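Local coordinates for MdbA protein (Corynebacterium diphtheriae, PDB 5C00) that is a thiol-disulfide oxidoreductase of the DsbA family that is essential for viability, pilus assembly, toxin production and virulence and probably forms disulfides in exported proteins, at residues Asp48-Glu60 against Arg120-Gly132. Sequence-based numbering, arbitrary orientation. Where two conformers were deposited one is given.
Sequences DFYEDFSCPHCAE and RALLMKEQKNIYG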
loop_
_atom_site.group_PDB
_atom_site.type_symbol
_atom_site.label_atom_id
_atom_site.label_comp_id
_atom_site.label_asym_id
_atom_site.label_seq_id
_atom_site.Cartn_x
_atom_site.Cartn_y
_atom_site.Cartn_z
ATOM N N ASP A 48 -9.473 -7.720 -3.121
ATOM C CA ASP A 48 -9.313 -6.930 -1.918
ATOM C C ASP A 48 -8.116 -7.485 -1.198
ATOM O O ASP A 48 -8.080 -8.656 -0.834
ATOM C CB ASP A 48 -10.563 -6.987 -1.051
ATOM C CG ASP A 48 -11.758 -6.319 -1.710
ATOM O OD1 ASP A 48 -11.701 -5.108 -1.950
ATOM O OD2 ASP A 48 -12.758 -7.028 -1.993
ATOM N N PHE A 49 -7.080 -6.645 -1.102
ATOM C CA PHE A 49 -5.815 -7.070 -0.545
ATOM C C PHE A 49 -5.591 -6.214 0.680
ATOM O O PHE A 49 -5.404 -5.005 0.591
ATOM C CB PHE A 49 -4.743 -6.897 -1.607
ATOM C CG PHE A 49 -3.372 -7.398 -1.227
ATOM C CD1 PHE A 49 -3.122 -8.123 -0.071
ATOM C CD2 PHE A 49 -2.307 -7.128 -2.084
ATOM C CE1 PHE A 49 -1.847 -8.555 0.234
ATOM C CE2 PHE A 49 -1.028 -7.557 -1.784
ATOM C CZ PHE A 49 -0.797 -8.272 -0.622
ATOM N N TYR A 50 -5.599 -6.865 1.830
ATOM C CA TYR A 50 -5.472 -6.198 3.129
ATOM C C TYR A 50 -4.037 -6.323 3.614
ATOM O O TYR A 50 -3.494 -7.421 3.652
ATOM C CB TYR A 50 -6.418 -6.794 4.141
ATOM C CG TYR A 50 -7.893 -6.612 3.828
ATOM C CD1 TYR A 50 -8.560 -7.487 2.977
ATOM C CD2 TYR A 50 -8.627 -5.561 4.409
ATOM C CE1 TYR A 50 -9.912 -7.322 2.675
ATOM C CE2 TYR A 50 -9.981 -5.403 4.139
ATOM C CZ TYR A 50 -10.603 -6.267 3.254
ATOM O OH TYR A 50 -11.955 -6.126 3.046
ATOM N N GLU A 51 -3.436 -5.196 3.963
ATOM C CA GLU A 51 -2.093 -5.237 4.508
ATOM C C GLU A 51 -1.908 -4.122 5.506
ATOM O O GLU A 51 -2.715 -3.178 5.605
ATOM C CB GLU A 51 -1.008 -5.239 3.407
ATOM C CG GLU A 51 -1.013 -4.077 2.506
ATOM C CD GLU A 51 -0.072 -4.166 1.244
ATOM O OE1 GLU A 51 -0.125 -3.191 0.509
ATOM O OE2 GLU A 51 0.636 -5.176 0.964
ATOM N N ASP A 52 -0.835 -4.259 6.262
ATOM C CA ASP A 52 -0.427 -3.252 7.286
ATOM C C ASP A 52 1.092 -3.039 7.101
ATOM O O ASP A 52 1.859 -4.007 6.981
ATOM C CB ASP A 52 -0.863 -3.793 8.648
ATOM C CG ASP A 52 -0.522 -2.864 9.836
ATOM O OD1 ASP A 52 0.635 -2.417 9.981
ATOM O OD2 ASP A 52 -1.417 -2.646 10.671
ATOM N N PHE A 53 1.537 -1.793 7.095
ATOM C CA PHE A 53 2.963 -1.499 6.882
ATOM C C PHE A 53 3.901 -1.964 8.029
ATOM O O PHE A 53 5.121 -1.942 7.850
ATOM C CB PHE A 53 3.180 -0.054 6.595
ATOM C CG PHE A 53 2.901 0.328 5.163
ATOM C CD1 PHE A 53 3.862 0.069 4.177
ATOM C CD2 PHE A 53 1.703 0.945 4.797
ATOM C CE1 PHE A 53 3.646 0.406 2.865
ATOM C CE2 PHE A 53 1.486 1.254 3.471
ATOM C CZ PHE A 53 2.449 1.019 2.516
ATOM N N SER A 54 3.365 -2.424 9.161
ATOM C CA SER A 54 4.220 -2.976 10.205
ATOM C C SER A 54 4.186 -4.506 10.240
ATOM O O SER A 54 4.737 -5.110 11.158
ATOM C CB SER A 54 3.835 -2.432 11.575
ATOM O OG SER A 54 3.939 -1.019 11.542
ATOM N N CYS A 55 3.528 -5.113 9.274
ATOM C CA CYS A 55 3.321 -6.560 9.253
ATOM C C CYS A 55 4.439 -7.296 8.491
ATOM O O CYS A 55 4.580 -7.132 7.291
ATOM C CB CYS A 55 1.959 -6.795 8.629
ATOM S SG CYS A 55 1.586 -8.503 8.295
ATOM N N PRO A 56 5.240 -8.112 9.198
ATOM C CA PRO A 56 6.374 -8.759 8.532
ATOM C C PRO A 56 5.929 -9.757 7.491
ATOM O O PRO A 56 6.574 -9.895 6.464
ATOM C CB PRO A 56 7.156 -9.469 9.663
ATOM C CG PRO A 56 6.378 -9.258 10.905
ATOM C CD PRO A 56 5.279 -8.251 10.661
ATOM N N HIS A 57 4.813 -10.440 7.724
ATOM C CA HIS A 57 4.371 -11.417 6.753
ATOM C C HIS A 57 3.733 -10.738 5.536
ATOM O O HIS A 57 3.703 -11.317 4.481
ATOM C CB HIS A 57 3.486 -12.502 7.379
ATOM C CG HIS A 57 4.235 -13.427 8.293
ATOM N ND1 HIS A 57 3.659 -14.019 9.399
ATOM C CD2 HIS A 57 5.527 -13.836 8.275
ATOM C CE1 HIS A 57 4.565 -14.755 10.025
ATOM N NE2 HIS A 57 5.710 -14.658 9.363
ATOM N N CYS A 58 3.289 -9.481 5.666
ATOM C CA CYS A 58 2.845 -8.702 4.494
ATOM C C CYS A 58 4.031 -8.369 3.618
ATOM O O CYS A 58 3.967 -8.502 2.416
ATOM C CB CYS A 58 2.196 -7.355 4.871
ATOM S SG CYS A 58 0.576 -7.526 5.630
ATOM N N ALA A 59 5.156 -8.024 4.239
ATOM C CA ALA A 59 6.382 -7.798 3.464
ATOM C C ALA A 59 6.834 -9.087 2.785
ATOM O O ALA A 59 7.203 -9.108 1.616
ATOM C CB ALA A 59 7.441 -7.266 4.358
ATOM N N GLU A 60 6.760 -10.191 3.512
ATOM C CA GLU A 60 7.195 -11.463 2.945
ATOM C C GLU A 60 6.320 -11.915 1.787
ATOM O O GLU A 60 6.848 -12.353 0.768
ATOM C CB GLU A 60 7.218 -12.581 3.980
ATOM C CG GLU A 60 8.396 -12.519 4.896
ATOM C CD GLU A 60 8.252 -13.510 6.027
ATOM O OE1 GLU A 60 7.896 -14.682 5.740
ATOM O OE2 GLU A 60 8.462 -13.097 7.194
ATOM N N ARG A 120 5.694 2.258 -1.682
ATOM C CA ARG A 120 5.123 1.099 -0.966
ATOM C C ARG A 120 6.144 -0.033 -0.849
ATOM O O ARG A 120 6.306 -0.615 0.246
ATOM C CB ARG A 120 3.856 0.589 -1.694
ATOM C CG ARG A 120 3.367 -0.786 -1.222
ATOM C CD ARG A 120 2.079 -1.193 -1.937
ATOM N NE ARG A 120 1.687 -2.557 -1.555
ATOM C CZ ARG A 120 2.193 -3.676 -2.098
ATOM N NH1 ARG A 120 3.124 -3.607 -3.026
ATOM N NH2 ARG A 120 1.797 -4.894 -1.683
ATOM N N ALA A 121 6.772 -0.362 -1.978
ATOM C CA ALA A 121 7.733 -1.470 -2.005
ATOM C C ALA A 121 8.860 -1.192 -0.986
ATOM O O ALA A 121 9.279 -2.099 -0.265
ATOM C CB ALA A 121 8.308 -1.674 -3.393
ATOM N N LEU A 122 9.387 0.014 -0.976
ATOM C CA LEU A 122 10.458 0.369 -0.060
ATOM C C LEU A 122 10.055 0.282 1.421
ATOM O O LEU A 122 10.758 -0.331 2.244
ATOM C CB LEU A 122 10.998 1.769 -0.398
ATOM C CG LEU A 122 12.170 2.279 0.447
ATOM C CD1 LEU A 122 13.216 1.230 0.616
ATOM C CD2 LEU A 122 12.774 3.519 -0.228
ATOM N N LEU A 123 8.922 0.840 1.763
ATOM C CA LEU A 123 8.442 0.781 3.127
ATOM C C LEU A 123 8.228 -0.642 3.621
ATOM O O LEU A 123 8.561 -0.922 4.759
ATOM C CB LEU A 123 7.143 1.597 3.302
ATOM C CG LEU A 123 7.259 3.094 2.990
ATOM C CD1 LEU A 123 5.935 3.739 3.361
ATOM C CD2 LEU A 123 8.411 3.810 3.645
HETATM N N MSE A 124 7.720 -1.540 2.777
HETATM C CA MSE A 124 7.669 -2.957 3.096
HETATM C C MSE A 124 9.022 -3.637 3.144
HETATM O O MSE A 124 9.288 -4.419 4.093
HETATM C CB MSE A 124 6.774 -3.693 2.087
HETATM C CG MSE A 124 5.342 -3.238 2.279
HETATM SE SE MSE A 124 4.528 -3.989 3.924
HETATM C CE MSE A 124 2.714 -3.356 3.613
ATOM N N LYS A 125 9.887 -3.382 2.177
ATOM C CA LYS A 125 11.185 -4.027 2.171
ATOM C C LYS A 125 12.007 -3.642 3.388
ATOM O O LYS A 125 12.683 -4.495 3.937
ATOM C CB LYS A 125 11.992 -3.680 0.915
ATOM C CG LYS A 125 13.406 -4.262 0.933
ATOM C CD LYS A 125 14.275 -3.703 -0.169
ATOM C CE LYS A 125 15.670 -4.324 -0.116
ATOM N NZ LYS A 125 16.158 -4.470 -1.498
ATOM N N GLU A 126 11.986 -2.364 3.771
ATOM C CA GLU A 126 12.790 -1.889 4.901
ATOM C C GLU A 126 12.079 -1.857 6.265
ATOM O O GLU A 126 12.572 -1.284 7.247
ATOM C CB GLU A 126 13.383 -0.559 4.538
ATOM C CG GLU A 126 14.307 -0.627 3.318
ATOM C CD GLU A 126 15.525 -1.513 3.491
ATOM O OE1 GLU A 126 15.771 -2.090 4.591
ATOM O OE2 GLU A 126 16.300 -1.611 2.483
ATOM N N GLN A 127 10.935 -2.488 6.326
ATOM C CA GLN A 127 10.078 -2.421 7.470
ATOM C C GLN A 127 10.818 -2.573 8.762
ATOM O O GLN A 127 10.640 -1.799 9.712
ATOM C CB GLN A 127 9.079 -3.571 7.327
ATOM C CG GLN A 127 8.095 -3.682 8.411
ATOM C CD GLN A 127 7.171 -4.847 8.137
ATOM O OE1 GLN A 127 7.343 -5.894 8.726
ATOM N NE2 GLN A 127 6.253 -4.702 7.159
ATOM N N LYS A 128 11.681 -3.576 8.834
ATOM C CA LYS A 128 12.415 -3.824 10.084
ATOM C C LYS A 128 13.374 -2.741 10.510
ATOM O O LYS A 128 13.608 -2.585 11.694
ATOM C CB LYS A 128 13.079 -5.206 10.054
ATOM C CG LYS A 128 12.142 -6.323 10.508
ATOM C CD LYS A 128 10.656 -6.131 10.123
ATOM C CE LYS A 128 9.676 -6.542 11.225
ATOM N NZ LYS A 128 8.444 -5.674 11.315
ATOM N N ASN A 129 13.915 -1.968 9.569
ATOM C CA ASN A 129 14.801 -0.818 9.844
ATOM C C ASN A 129 14.089 0.510 10.092
ATOM O O ASN A 129 14.629 1.428 10.692
ATOM C CB ASN A 129 15.780 -0.670 8.667
ATOM C CG ASN A 129 16.633 -1.887 8.509
ATOM O OD1 ASN A 129 17.237 -2.323 9.479
ATOM N ND2 ASN A 129 16.600 -2.518 7.323
ATOM N N ILE A 130 12.871 0.601 9.630
ATOM C CA ILE A 130 12.068 1.781 9.720
ATOM C C ILE A 130 11.332 1.782 11.049
ATOM O O ILE A 130 11.188 2.808 11.700
ATOM C CB ILE A 130 11.024 1.749 8.594
ATOM C CG1 ILE A 130 11.672 2.085 7.275
ATOM C CG2 ILE A 130 9.833 2.710 8.846
ATOM C CD1 ILE A 130 10.770 1.809 6.093
ATOM N N TYR A 131 10.844 0.610 11.417
ATOM C CA TYR A 131 9.863 0.445 12.486
ATOM C C TYR A 131 10.380 1.055 13.803
ATOM O O TYR A 131 11.370 0.605 14.368
ATOM C CB TYR A 131 9.555 -1.049 12.673
ATOM C CG TYR A 131 8.441 -1.264 13.675
ATOM C CD1 TYR A 131 7.120 -1.116 13.298
ATOM C CD2 TYR A 131 8.726 -1.548 15.018
ATOM C CE1 TYR A 131 6.084 -1.253 14.220
ATOM C CE2 TYR A 131 7.697 -1.690 15.956
ATOM C CZ TYR A 131 6.376 -1.521 15.534
ATOM O OH TYR A 131 5.350 -1.671 16.433
ATOM N N GLY A 132 9.685 2.062 14.291
ATOM C CA GLY A 132 10.071 2.722 15.554
ATOM C C GLY A 132 11.225 3.706 15.472
ATOM O O GLY A 132 11.638 4.268 16.510
HETATM O O HOH W 1 6.984 -0.127 7.082
#
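Phe53 and selenomethionine Met124 form the centre of this contact. It joins the CxxC loop of a thioredoxin fold, with Cys55 just before helix 56-74 and Cys58 in its first turn, to the helical part of this DsbA-like protein. The Met124 methyl CE lies over one face of the Phe53 ring, 4.0 Å from its centroid and 25° off the ring normal. This is a CH-pi contact, offset toward the rim. The Met124 chain bends at chi2 (-74°), and its SE stays oblique to the ring, 4.2 Å from CB of Cys58. Leu123 CB also packs on Phe53, and Ala100 and Ala104 of helix 96-109 touch the same side chain.

Gln127 secures the loop backbone. Its chain runs extended from CA to CD and carries the amide to the start of helix 56-74. Gln127 NE2 donates to Cys55 O at 3.0 Å, from above the carbonyl plane. Cys55 O also accepts from Ala59 N. A second, weak bond runs from Gln127 NE2 to Phe53 O. One water donates to both Phe53 O and Leu123 O. Gln127 OE1 faces Pro56 and accepts from Lys128 NZ.

Deeper in, Arg120 grips the buried Glu51 side-on, and Asp66 holds Arg120 NH1 in another salt bridge. The carboxylate and guanidinium are nearly coplanar. Arg120 NH2 reaches Glu51 OE2 at 2.9 Å, tilted from the guanidinium plane. Arg120 NE bonds to Glu51 OE1 at 2.8 Å, nearly straight at 168°, on the syn lone pair of that oxygen.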